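Local coordinates for protein Bug27 (Bordetella pertussis, PDB 2QPQ) that probably captures a small solute in the bacterial periplasm between the two lobes of a Venus flytrap, as a binding protein of the Bug family, at residues N72-V77 against G139-L144; V96-Y101 against A271-E276; V102-V107 against A200-E205; G146-V151 against A222-N227. All blocks are in the same frame, centred on the assembly; numbering follows the deposited sequence.

Contact 1. Residues N72-V77 against G139-L144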
# COMPACT_ATOMS: atom_id res chain seq x y z
N ASN A 72 -1.45 5.25 2.26
CA ASN A 72 -0.70 4.02 2.20
C ASN A 72 0.70 4.33 1.66
O ASN A 72 1.04 5.50 1.45
CB ASN A 72 -1.43 2.96 1.37
CG ASN A 72 -1.69 3.41 -0.06
OD1 ASN A 72 -2.84 3.59 -0.47
ND2 ASN A 72 -0.65 3.57 -0.82
N SER A 73 1.51 3.30 1.48
CA SER A 73 2.89 3.45 0.96
C SER A 73 3.04 4.34 -0.27
O SER A 73 4.07 4.99 -0.43
CB SER A 73 3.49 2.07 0.71
OG SER A 73 3.71 1.45 1.94
N SER A 74 2.01 4.40 -1.12
CA SER A 74 1.96 5.33 -2.25
C SER A 74 2.40 6.73 -1.84
O SER A 74 3.10 7.40 -2.59
CB SER A 74 0.53 5.42 -2.82
OG SER A 74 0.10 4.19 -3.42
N PHE A 75 2.00 7.18 -0.65
CA PHE A 75 2.43 8.49 -0.14
C PHE A 75 3.96 8.61 -0.17
O PHE A 75 4.52 9.68 -0.48
CB PHE A 75 1.88 8.71 1.29
CG PHE A 75 2.31 10.02 1.92
CD1 PHE A 75 1.50 11.16 1.80
CD2 PHE A 75 3.54 10.12 2.59
CE1 PHE A 75 1.90 12.41 2.41
CE2 PHE A 75 3.96 11.38 3.16
CZ PHE A 75 3.08 12.50 3.09
N ALA A 76 4.66 7.54 0.19
CA ALA A 76 6.14 7.57 0.18
C ALA A 76 6.73 7.43 -1.22
O ALA A 76 7.89 7.77 -1.44
CB ALA A 76 6.72 6.53 1.13
N VAL A 77 5.94 6.90 -2.17
CA VAL A 77 6.39 6.77 -3.56
C VAL A 77 6.30 8.10 -4.31
O VAL A 77 7.14 8.42 -5.17
CB VAL A 77 5.56 5.71 -4.35
CG1 VAL A 77 6.04 5.62 -5.82
CG2 VAL A 77 5.66 4.33 -3.69
N GLY A 139 3.08 3.92 -10.62
CA GLY A 139 3.61 4.56 -9.41
C GLY A 139 3.07 3.93 -8.11
O GLY A 139 3.36 4.40 -7.00
N THR A 140 2.28 2.87 -8.22
CA THR A 140 1.79 2.19 -7.01
C THR A 140 2.92 1.33 -6.39
O THR A 140 3.89 0.99 -7.06
CB THR A 140 0.57 1.26 -7.26
OG1 THR A 140 0.92 0.25 -8.23
CG2 THR A 140 -0.67 2.06 -7.72
N PRO A 141 2.79 0.98 -5.09
CA PRO A 141 3.72 0.05 -4.50
C PRO A 141 3.76 -1.28 -5.29
O PRO A 141 4.80 -1.95 -5.32
CB PRO A 141 3.11 -0.18 -3.10
CG PRO A 141 2.43 1.14 -2.80
CD PRO A 141 1.78 1.44 -4.12
N GLN A 142 2.66 -1.63 -5.93
CA GLN A 142 2.57 -2.90 -6.72
C GLN A 142 3.43 -2.76 -7.97
O GLN A 142 4.27 -3.62 -8.27
CB GLN A 142 1.09 -3.22 -7.06
CG GLN A 142 0.33 -3.70 -5.83
CD GLN A 142 0.09 -2.58 -4.81
OE1 GLN A 142 -0.21 -1.47 -5.18
NE2 GLN A 142 0.25 -2.88 -3.50
N HIS A 143 3.25 -1.65 -8.67
CA HIS A 143 4.17 -1.29 -9.76
C HIS A 143 5.63 -1.35 -9.28
O HIS A 143 6.47 -2.02 -9.88
CB HIS A 143 3.80 0.09 -10.30
CG HIS A 143 4.73 0.62 -11.35
ND1 HIS A 143 4.69 1.93 -11.78
CD2 HIS A 143 5.72 0.02 -12.04
CE1 HIS A 143 5.62 2.11 -12.70
NE2 HIS A 143 6.26 0.97 -12.88
N LEU A 144 5.94 -0.68 -8.18
CA LEU A 144 7.32 -0.67 -7.71
C LEU A 144 7.84 -2.06 -7.26
O LEU A 144 9.03 -2.33 -7.41
CB LEU A 144 7.50 0.36 -6.59
CG LEU A 144 7.38 1.85 -6.96
CD1 LEU A 144 8.04 2.71 -5.87
CD2 LEU A 144 7.90 2.19 -8.33

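Contact 2. Residues V96-Y101 against A271-E276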
# COMPACT_ATOMS: atom_id res chain seq x y z
N VAL A 96 0.72 9.62 12.81
CA VAL A 96 -0.06 9.29 14.00
C VAL A 96 0.00 7.80 14.29
O VAL A 96 0.43 7.36 15.38
CB VAL A 96 -1.53 9.71 13.84
CG1 VAL A 96 -2.35 9.24 15.06
CG2 VAL A 96 -1.57 11.26 13.69
N ILE A 97 -0.39 7.01 13.29
CA ILE A 97 -0.45 5.56 13.50
C ILE A 97 -0.43 4.82 12.19
O ILE A 97 -1.08 5.24 11.24
CB ILE A 97 -1.73 5.14 14.35
CG1 ILE A 97 -1.74 3.63 14.65
CG2 ILE A 97 -3.06 5.57 13.64
CD1 ILE A 97 -2.84 3.24 15.73
N ASN A 98 0.33 3.72 12.16
CA ASN A 98 0.22 2.72 11.10
C ASN A 98 -0.60 1.56 11.61
O ASN A 98 -0.21 0.93 12.61
CB ASN A 98 1.60 2.22 10.70
CG ASN A 98 1.53 1.09 9.71
OD1 ASN A 98 0.70 1.12 8.80
ND2 ASN A 98 2.41 0.09 9.87
N VAL A 99 -1.73 1.29 10.93
CA VAL A 99 -2.73 0.31 11.40
C VAL A 99 -2.70 -1.09 10.73
O VAL A 99 -3.26 -2.06 11.25
CB VAL A 99 -4.15 0.90 11.35
CG1 VAL A 99 -4.26 2.21 12.15
CG2 VAL A 99 -4.60 1.17 9.90
N ALA A 100 -2.05 -1.21 9.58
CA ALA A 100 -2.06 -2.46 8.83
C ALA A 100 -1.02 -2.48 7.73
O ALA A 100 -0.78 -1.47 7.03
CB ALA A 100 -3.42 -2.70 8.18
N TYR A 101 -0.47 -3.67 7.53
CA TYR A 101 0.34 -3.93 6.35
C TYR A 101 -0.45 -4.84 5.43
O TYR A 101 -1.33 -5.59 5.89
CB TYR A 101 1.62 -4.64 6.73
CG TYR A 101 2.63 -3.79 7.47
CD1 TYR A 101 3.55 -3.00 6.77
CD2 TYR A 101 2.71 -3.82 8.87
CE1 TYR A 101 4.50 -2.24 7.45
CE2 TYR A 101 3.65 -3.07 9.57
CZ TYR A 101 4.54 -2.28 8.85
OH TYR A 101 5.47 -1.54 9.54
N ALA A 271 -1.23 -3.71 12.59
CA ALA A 271 -0.04 -3.01 13.06
C ALA A 271 -0.54 -1.92 14.01
O ALA A 271 -1.74 -1.66 14.06
CB ALA A 271 0.73 -2.40 11.90
N SER A 272 0.36 -1.32 14.78
CA SER A 272 -0.03 -0.19 15.64
C SER A 272 1.20 0.62 15.91
O SER A 272 1.45 1.04 17.05
CB SER A 272 -0.63 -0.67 16.99
OG SER A 272 0.36 -1.52 17.60
N ASP A 273 2.00 0.83 14.86
CA ASP A 273 3.20 1.63 15.03
C ASP A 273 2.76 3.04 15.33
O ASP A 273 1.86 3.58 14.66
CB ASP A 273 4.06 1.57 13.77
CG ASP A 273 4.29 0.15 13.31
OD1 ASP A 273 4.81 -0.65 14.10
OD2 ASP A 273 3.87 -0.19 12.19
N GLY A 274 3.41 3.64 16.32
CA GLY A 274 3.00 4.97 16.81
C GLY A 274 3.64 6.13 16.08
O GLY A 274 4.35 5.95 15.07
N PRO A 275 3.39 7.37 16.58
CA PRO A 275 3.85 8.59 15.94
C PRO A 275 5.33 8.56 15.50
O PRO A 275 5.63 8.74 14.30
CB PRO A 275 3.55 9.66 16.99
CG PRO A 275 2.27 9.12 17.64
CD PRO A 275 2.56 7.67 17.78
N GLU A 276 6.21 8.26 16.44
CA GLU A 276 7.64 8.23 16.16
C GLU A 276 8.06 7.14 15.17
O GLU A 276 8.78 7.42 14.18
CB GLU A 276 8.44 8.12 17.47
CG GLU A 276 9.95 8.11 17.27
CD GLU A 276 10.74 8.38 18.54
OE1 GLU A 276 10.14 8.39 19.66
OE2 GLU A 276 11.98 8.60 18.41

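Contact 3. Residues V102-V107 against A200-E205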
# COMPACT_ATOMS: atom_id res chain seq x y z
N VAL A 102 -0.16 -4.78 4.14
CA VAL A 102 -0.57 -5.86 3.25
C VAL A 102 0.56 -6.13 2.26
O VAL A 102 1.01 -5.20 1.55
CB VAL A 102 -1.96 -5.65 2.55
CG1 VAL A 102 -1.87 -4.66 1.37
CG2 VAL A 102 -2.50 -7.00 2.02
N PRO A 103 0.99 -7.39 2.18
CA PRO A 103 1.97 -7.64 1.13
C PRO A 103 1.33 -7.57 -0.27
O PRO A 103 0.10 -7.70 -0.43
CB PRO A 103 2.47 -9.05 1.45
CG PRO A 103 1.30 -9.71 2.13
CD PRO A 103 0.63 -8.63 2.92
N SER A 104 2.16 -7.33 -1.29
CA SER A 104 1.76 -7.65 -2.67
C SER A 104 2.03 -9.11 -3.01
O SER A 104 2.80 -9.80 -2.34
CB SER A 104 2.42 -6.71 -3.68
OG SER A 104 2.06 -5.36 -3.39
N VAL A 105 1.37 -9.57 -4.06
CA VAL A 105 1.54 -10.93 -4.52
C VAL A 105 1.68 -10.97 -6.02
O VAL A 105 0.99 -10.24 -6.73
CB VAL A 105 0.39 -11.81 -4.01
CG1 VAL A 105 -0.95 -11.25 -4.53
CG2 VAL A 105 0.64 -13.29 -4.32
N PHE A 106 2.65 -11.76 -6.49
CA PHE A 106 2.79 -12.06 -7.90
C PHE A 106 1.83 -13.20 -8.23
O PHE A 106 2.02 -14.30 -7.73
CB PHE A 106 4.22 -12.46 -8.23
CG PHE A 106 5.20 -11.32 -8.21
CD1 PHE A 106 5.49 -10.67 -7.02
CD2 PHE A 106 5.81 -10.88 -9.38
CE1 PHE A 106 6.39 -9.61 -6.98
CE2 PHE A 106 6.73 -9.84 -9.36
CZ PHE A 106 7.02 -9.19 -8.15
N VAL A 107 0.79 -12.92 -9.01
CA VAL A 107 -0.23 -13.91 -9.37
C VAL A 107 -0.27 -14.18 -10.89
O VAL A 107 -0.01 -13.29 -11.74
CB VAL A 107 -1.66 -13.56 -8.80
CG1 VAL A 107 -1.62 -13.52 -7.29
CG2 VAL A 107 -2.18 -12.16 -9.31
N ALA A 200 4.80 -15.54 -5.42
CA ALA A 200 5.54 -14.97 -4.30
C ALA A 200 4.70 -13.91 -3.64
O ALA A 200 3.78 -13.35 -4.28
CB ALA A 200 6.85 -14.34 -4.78
N VAL A 201 5.02 -13.65 -2.37
CA VAL A 201 4.60 -12.46 -1.64
C VAL A 201 5.80 -11.54 -1.44
O VAL A 201 6.93 -12.02 -1.33
CB VAL A 201 3.90 -12.78 -0.30
CG1 VAL A 201 2.67 -13.64 -0.56
CG2 VAL A 201 4.83 -13.46 0.70
N THR A 202 5.56 -10.23 -1.38
CA THR A 202 6.64 -9.24 -1.33
C THR A 202 7.07 -8.87 0.09
O THR A 202 7.99 -8.09 0.25
CB THR A 202 6.25 -7.91 -2.02
OG1 THR A 202 5.15 -7.32 -1.31
CG2 THR A 202 5.87 -8.15 -3.47
N SER A 203 6.41 -9.39 1.11
CA SER A 203 6.84 -9.15 2.49
C SER A 203 8.10 -9.97 2.83
O SER A 203 8.53 -10.84 2.08
CB SER A 203 5.74 -9.44 3.48
OG SER A 203 5.16 -10.69 3.18
N LYS A 204 8.68 -9.63 3.97
CA LYS A 204 9.88 -10.25 4.52
C LYS A 204 9.60 -11.67 4.97
O LYS A 204 10.45 -12.56 4.86
CB LYS A 204 10.30 -9.39 5.72
CG LYS A 204 11.77 -9.35 6.10
CD LYS A 204 11.94 -8.31 7.21
CE LYS A 204 10.66 -8.16 8.05
NZ LYS A 204 10.67 -6.94 8.93
N GLU A 205 8.39 -11.90 5.49
CA GLU A 205 7.94 -13.25 5.84
C GLU A 205 6.60 -13.51 5.14
O GLU A 205 5.92 -12.56 4.78
CB GLU A 205 7.81 -13.42 7.37
CG GLU A 205 9.13 -13.19 8.20
CD GLU A 205 10.33 -14.10 7.79
OE1 GLU A 205 10.13 -15.33 7.57
OE2 GLU A 205 11.48 -13.56 7.69

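Contact 4. Residues G146-V151 against A222-N227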
# COMPACT_ATOMS: atom_id res chain seq x y z
N GLY A 146 7.29 -4.82 -8.81
CA GLY A 146 7.75 -5.49 -10.07
C GLY A 146 9.05 -4.84 -10.55
O GLY A 146 9.97 -5.51 -11.03
N GLU A 147 9.13 -3.52 -10.45
CA GLU A 147 10.37 -2.85 -10.83
C GLU A 147 11.53 -3.20 -9.88
O GLU A 147 12.66 -3.36 -10.32
CB GLU A 147 10.14 -1.34 -10.93
CG GLU A 147 9.26 -0.98 -12.17
CD GLU A 147 9.86 -1.53 -13.47
OE1 GLU A 147 11.04 -1.25 -13.70
OE2 GLU A 147 9.16 -2.24 -14.26
N LEU A 148 11.24 -3.33 -8.59
CA LEU A 148 12.27 -3.72 -7.64
C LEU A 148 12.77 -5.12 -7.95
O LEU A 148 13.98 -5.39 -7.86
CB LEU A 148 11.73 -3.65 -6.20
CG LEU A 148 12.68 -4.00 -5.05
CD1 LEU A 148 13.89 -3.04 -5.01
CD2 LEU A 148 11.89 -3.98 -3.74
N LEU A 149 11.87 -6.01 -8.32
CA LEU A 149 12.31 -7.33 -8.73
C LEU A 149 13.23 -7.26 -9.96
O LEU A 149 14.26 -7.95 -10.00
CB LEU A 149 11.12 -8.23 -9.00
CG LEU A 149 11.41 -9.71 -9.35
CD1 LEU A 149 12.23 -10.41 -8.25
CD2 LEU A 149 10.09 -10.41 -9.56
N ASN A 150 12.83 -6.47 -10.96
CA ASN A 150 13.64 -6.26 -12.17
C ASN A 150 15.05 -5.81 -11.82
O ASN A 150 16.01 -6.36 -12.35
CB ASN A 150 13.06 -5.18 -13.11
CG ASN A 150 11.97 -5.70 -14.06
OD1 ASN A 150 11.23 -4.89 -14.63
ND2 ASN A 150 11.87 -7.02 -14.27
N VAL A 151 15.13 -4.78 -10.99
CA VAL A 151 16.41 -4.18 -10.58
C VAL A 151 17.23 -5.20 -9.75
O VAL A 151 18.42 -5.38 -10.00
CB VAL A 151 16.18 -2.83 -9.82
CG1 VAL A 151 17.45 -2.31 -9.16
CG2 VAL A 151 15.63 -1.76 -10.78
N ALA A 222 17.75 -11.96 -2.24
CA ALA A 222 18.02 -11.58 -0.84
C ALA A 222 17.81 -10.09 -0.57
O ALA A 222 18.17 -9.24 -1.41
CB ALA A 222 19.44 -12.00 -0.43
N GLY A 223 17.24 -9.77 0.58
CA GLY A 223 17.03 -8.37 0.93
C GLY A 223 15.77 -7.72 0.33
O GLY A 223 15.43 -6.58 0.67
N TYR A 224 15.09 -8.45 -0.55
CA TYR A 224 13.86 -7.94 -1.18
C TYR A 224 12.72 -7.89 -0.16
O TYR A 224 12.39 -8.89 0.46
CB TYR A 224 13.46 -8.85 -2.35
CG TYR A 224 12.25 -8.36 -3.13
CD1 TYR A 224 10.97 -8.37 -2.57
CD2 TYR A 224 12.39 -7.88 -4.43
CE1 TYR A 224 9.84 -7.89 -3.28
CE2 TYR A 224 11.26 -7.43 -5.16
CZ TYR A 224 10.01 -7.43 -4.58
OH TYR A 224 8.91 -6.97 -5.31
N GLU A 225 12.12 -6.72 0.02
CA GLU A 225 10.82 -6.64 0.68
C GLU A 225 10.10 -5.39 0.23
O GLU A 225 10.71 -4.35 -0.02
CB GLU A 225 10.94 -6.70 2.22
CG GLU A 225 11.75 -5.58 2.83
CD GLU A 225 11.18 -5.16 4.17
OE1 GLU A 225 11.83 -5.47 5.19
OE2 GLU A 225 10.08 -4.54 4.20
N LEU A 226 8.78 -5.48 0.12
CA LEU A 226 8.00 -4.28 -0.16
C LEU A 226 6.59 -4.45 0.38
O LEU A 226 5.64 -4.77 -0.36
CB LEU A 226 8.03 -3.93 -1.66
CG LEU A 226 7.28 -2.67 -2.20
CD1 LEU A 226 7.14 -1.53 -1.23
CD2 LEU A 226 7.88 -2.16 -3.51
N ASN A 227 6.47 -4.23 1.69
CA ASN A 227 5.20 -4.35 2.38
C ASN A 227 4.48 -2.98 2.45
O ASN A 227 5.06 -2.01 2.90
CB ASN A 227 5.46 -4.92 3.79
CG ASN A 227 4.33 -5.80 4.30
OD1 ASN A 227 3.23 -5.82 3.75
ND2 ASN A 227 4.58 -6.47 5.41

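Contact 1. Residues N72-V77 against G139-L144
Val77 and Leu144 meet in a buried, mainly apolar contact between the starts of two helices, 74-81 and 141-153. It lies near the centre of the chain. A bound citrate next to Thr140, probably from the crystallisation liquor, is consistent with a place at the cleft between the lobes. The two side chains reach toward each other tip to tip. Leu144 CD1 touches both methyls of Val77, 3.5 Å from Val77 CG1 and 3.6 Å from Val77 CG2. Val77 CG1, anti to its own backbone N (chi1 179°), also comes within 3.2 Å of Gly139 O. Pro141 fills the other half of the contact. It turns CG and CD to Ser73 and Ser74, with Pro141 CD 3.3 Å from Ser74 OG and Pro141 CG 3.8 Å from Ser73 CB.

The start of helix 141-153 is capped. Thr140 is its N-cap, and Thr140 OG1 accepts a nearly straight bond of 3.0 Å from His143 N. Thr140 OG1 is also bonded to Gly137 O. Gly139 N gives its hydrogen to His143 ND1 at 2.8 Å, in the plane of the imidazole, which fixes the rotation of that ring. Ser73 OG is bonded to Trp229 N of strand 227-235.

Ser73 OG, Thr140 OG1, Gly139 N and His143 ND1 thus find their partners away from the interface, and the two helix starts meet through van der Waals packing.

Contact 2. Residues V96-Y101 against A271-E276
Strand 96-101 and strand 271-273 run antiparallel, with 156° between their directions and 4.4 Å between their axes at closest approach. Asn98 and Asp273 form a hydrogen-bonded pair. Asn98 N gives a bond of 2.9 Å to Asp273 O, in the carbonyl plane. The return bond from Asp273 N to Asn98 O is weak. Ala271 N bonds to Val99 O at 2.9 Å, but it approaches from well above that carbonyl plane. The pairing is therefore distorted at this end. At the other end 271-276 leaves the strand at Gly274, the N-cap of helix 275-296, and Pro275 CD lies 3.2 Å from Val96 O.

The pair is repeated by its side chains, which lie side by side and point the same way. Asn98 CG lies anti to the backbone N, beside the carbonyl carbon, which carries the amide alongside the Asp273 carboxylate. Asn98 ND2 donates to Asp273 OD2 at 2.8 Å, nearly along the C-O axis of the carboxylate. The amide and carboxylate planes are nearly coplanar, 23° apart. The Asn98 amide is held at both ends, because OD1 accepts from His230 N. The Tyr101 and Asp273 side chains cross at about a right angle, their planes 66° apart, and Tyr101 OH is 3.4 Å from Asp273 OD2. Tyr101 CE2 packs on Ala271 CB at 3.8 Å.

Strand 227-235 borders strand 93-109 as well. Val96 and Ile97 both face Leu232 there, a classic beta bulge. Met281 of helix 275-296 touches Asn98, Tyr101 and Asp273, while Ile97 packs on Tyr247 of helix 240-254.

Contact 3. Residues V102-V107 against A200-E205
Thr202 packs against Ser104 and the edge of the Phe106 ring. Its methyl CG2 is 3.8 Å from Phe106 CE1, at the ring edge and near the ring plane, and the two side chains cross at about a right angle. Thr202 OG1 stands between its own backbone N and carbonyl carbon (chi1 63°). From there it accepts from Ser104 N at 3.0 Å and is also bonded to Leu226 O. Thr202 N returns a bond of 3.0 Å to Ser104 O. The threonine thus holds both the N-H and C=O of Ser104, and its side chain carries on the pairing where strand 196-201 has ended.

Phe106 N bonds to Ala200 O at 2.9 Å, and Val105 CG2 crowds the same oxygen at 3.1 Å. Ala200 N is buried here with no partner in the model. Val105 and Val201 form a non-hydrogen-bonded pair whose side chains share one face of the sheet. Farther along, Pro103 CB rests 3.6 Å from Ser203 OG, which donates to Glu205 O and so turns the loop on itself.

Ser104 OG is tied to Gln142 of helix 141-153. This antiparallel pairing belongs to the mixed sheet of an alpha/beta lobe, as in Venus flytrap binding proteins.

Contact 4. Residues G146-V151 against A222-N227
Leu148 lays a methyl over one face of the Tyr224 ring. Leu148 CD2 is 4.0 Å from the ring centroid and 19° off the ring normal, a CH-pi contact offset toward the rim. Leu148 CG follows at 3.7 Å from Tyr224 CE2. The edge of the same ring meets the helix backbone: Leu149 N lies in the ring plane, 3.5 Å from Tyr224 CE2. Leu149 CB closes in on that carbon at 3.9 Å. Leu148 CD2 also reaches the loop itself, 3.9 Å from Glu225 O and 4.4 Å from Leu226 CB.

CG lies anti to the backbone N in both Leu148 (chi1 -179°) and Tyr224 (chi1 -176°). The two side chains reach toward each other and cross obliquely between helix 141-153 and the loop.

In the next shell, Tyr224 OH is hydrogen-bonded to Ala145 O, one residue before the segment 146-151. Phe106 of strand 93-109 touches both Tyr224 and Leu149. Thr202 packs on Tyr224 too. Leu226 has a backbone bond with Thr202 and lies against Leu144 and Ala145.

The tyrosine is thus fixed to the helix in two ways. Its ring takes dispersion contacts from Leu148 and Leu149, and its hydroxyl is anchored on a main-chain carbonyl. The buried oxygen of the phenol is satisfied, so the phenol can be buried in a largely apolar interface.

From the N terminus, helix 74-81 comes first, and contact 1 joins its start to helix 141-153. Strand 93-109 begins inside that loop and supplies the first segments of contacts 2 and 3. Helix 141-153 opens contact 4 right after contact 1 has closed, so these two are in series. Contact 3 closes at 200-205 and crosses contact 1. Contact 4 closes at 222-227 and crosses contact 3. Contact 2 closes last, at 271-276. It encloses contacts 3 and 4 and crosses contact 1. Contacts 2 and 3 thus bring strands 269-273 and 196-201 to one long strand, while contacts 1 and 4 set helix 141-153 against helix 74-81 and the loop before strand 227-235.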